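Local coordinates for Glyoxalase/bleomycin resistance protein/dioxygenase (Catenulispora acidiphila, PDB 4G6X) that belongs to the glyoxalase/bleomycin resistance/dioxygenase superfamily and may act as a dioxygenase, although its substrate is not established, at residues A[86-89]-A[90-94]. Residues are numbered along the deposited sequence; the frame is centred on the assembly and turned at random.
Sequences AVTP and FKEAL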
loop_
_atom_site.group_PDB
_atom_site.type_symbol
_atom_site.label_atom_id
_atom_site.label_comp_id
_atom_site.label_asym_id
_atom_site.label_seq_id
_atom_site.Cartn_x
_atom_site.Cartn_y
_atom_site.Cartn_z
ATOM N N ALA A 86 -14.397 -4.020 9.968
ATOM C CA ALA A 86 -14.621 -3.598 8.590
ATOM C C ALA A 86 -13.724 -4.244 7.531
ATOM O O ALA A 86 -14.015 -4.182 6.351
ATOM C CB ALA A 86 -14.480 -2.083 8.514
ATOM N N VAL A 87 -12.677 -4.899 7.990
ATOM C CA VAL A 87 -11.653 -5.442 7.093
ATOM C C VAL A 87 -12.128 -6.633 6.265
ATOM O O VAL A 87 -12.063 -6.589 5.045
ATOM C CB VAL A 87 -10.342 -5.736 7.848
ATOM C CG1 VAL A 87 -9.367 -6.439 6.925
ATOM C CG2 VAL A 87 -9.694 -4.426 8.291
ATOM N N THR A 88 -12.593 -7.671 6.916
ATOM C CA THR A 88 -12.908 -8.885 6.136
ATOM C C THR A 88 -14.032 -8.637 5.100
ATOM O O THR A 88 -13.973 -9.089 3.977
ATOM C CB THR A 88 -13.125 -10.065 7.086
ATOM O OG1 THR A 88 -11.862 -10.366 7.704
ATOM C CG2 THR A 88 -13.604 -11.291 6.291
ATOM N N PRO A 89 -15.086 -7.878 5.477
ATOM C CA PRO A 89 -16.100 -7.560 4.454
ATOM C C PRO A 89 -15.564 -6.852 3.223
ATOM O O PRO A 89 -15.971 -7.137 2.094
ATOM C CB PRO A 89 -17.110 -6.663 5.216
ATOM C CG PRO A 89 -16.936 -7.038 6.659
ATOM C CD PRO A 89 -15.471 -7.401 6.829
ATOM N N PHE A 90 -14.623 -5.940 3.442
ATOM C CA PHE A 90 -13.946 -5.237 2.363
ATOM C C PHE A 90 -13.124 -6.197 1.492
ATOM O O PHE A 90 -13.281 -6.234 0.272
ATOM C CB PHE A 90 -13.077 -4.120 2.958
ATOM C CG PHE A 90 -12.278 -3.356 1.913
ATOM C CD1 PHE A 90 -12.928 -2.652 0.906
ATOM C CD2 PHE A 90 -10.898 -3.418 1.908
ATOM C CE1 PHE A 90 -12.201 -1.938 -0.050
ATOM C CE2 PHE A 90 -10.162 -2.706 0.943
ATOM C CZ PHE A 90 -10.831 -1.972 -0.013
ATOM N N LYS A 91 -12.320 -7.037 2.125
ATOM C CA LYS A 91 -11.530 -8.032 1.398
ATOM C C LYS A 91 -12.416 -8.919 0.571
ATOM O O LYS A 91 -12.139 -9.180 -0.587
ATOM C CB LYS A 91 -10.754 -8.875 2.396
ATOM C CG LYS A 91 -9.654 -8.096 3.157
ATOM C CD LYS A 91 -9.014 -8.950 4.230
ATOM C CE LYS A 91 -8.416 -10.295 3.711
ATOM N NZ LYS A 91 -7.835 -11.128 4.826
ATOM N N GLU A 92 -13.477 -9.379 1.180
ATOM C CA GLU A 92 -14.391 -10.292 0.469
ATOM C C GLU A 92 -15.006 -9.643 -0.753
ATOM O O GLU A 92 -15.240 -10.311 -1.770
ATOM C CB GLU A 92 -15.510 -10.829 1.411
ATOM C CG GLU A 92 -14.917 -11.802 2.410
ATOM C CD GLU A 92 -15.909 -12.382 3.395
ATOM O OE1 GLU A 92 -16.993 -11.814 3.615
ATOM O OE2 GLU A 92 -15.541 -13.406 3.987
ATOM N N ALA A 93 -15.344 -8.371 -0.629
ATOM C CA ALA A 93 -15.889 -7.641 -1.743
ATOM C C ALA A 93 -14.926 -7.494 -2.900
ATOM O O ALA A 93 -15.322 -7.576 -4.044
ATOM C CB ALA A 93 -16.439 -6.304 -1.309
ATOM N N LEU A 94 -13.659 -7.270 -2.590
ATOM C CA LEU A 94 -12.655 -7.145 -3.617
ATOM C C LEU A 94 -12.515 -8.483 -4.336
ATOM O O LEU A 94 -12.527 -8.552 -5.586
ATOM C CB LEU A 94 -11.325 -6.688 -3.014
ATOM C CG LEU A 94 -11.219 -5.284 -2.414
ATOM C CD1 LEU A 94 -9.744 -5.059 -2.090
ATOM C CD2 LEU A 94 -11.747 -4.179 -3.324
HETATM O O HOH W 1 -9.859 -11.947 6.437
#
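Phe90 meets the preceding turn through its CB, which lies 3.4 Å from Val87 O, while its ring is carried off that turn because CG stands anti to the backbone N (chi1 178°). On one face of the ring, offset toward the rim, sits Leu94 CG, 4.1 Å above the plane; the ring also stacks on Phe90 of the second subunit. The carboxylate of Glu92 reaches back over Thr88, its OE2 3.7 Å from the methyl CG2, a van der Waals approach between side chains four residues apart. On the neighbouring flank, Val87 CG1 rests against the aliphatic stem of Lys91, 3.7 Å from CD. The lysine chain then bends at chi3 (56°), and NZ donates to a water that is also hydrogen-bonded to Thr88 OG1, bridging the two side chains. NZ also has Cys142 O, Phe33 O and Ser82 OG as partners, so its three hydrogens are shared among four oxygens, which would be expected to stabilise its positive charge and which anchor the helix to surrounding segments. Backbone bonds run from Lys91 N to Val87 O (3.0 Å), Glu92 N to Thr88 O (2.9 Å) and Ala93 N to Pro89 O (3.1 Å), whereas Phe90 N to Ala86 O is weak at 3.5 Å. These i to i+4 bonds are those of an alpha-helix, and Pro89, lacking an N-H, suits its first turn; helix 87-96 connects the two four-stranded sheets of the vicinal oxygen chelate fold and lends its Phe90 face to the dimer interface.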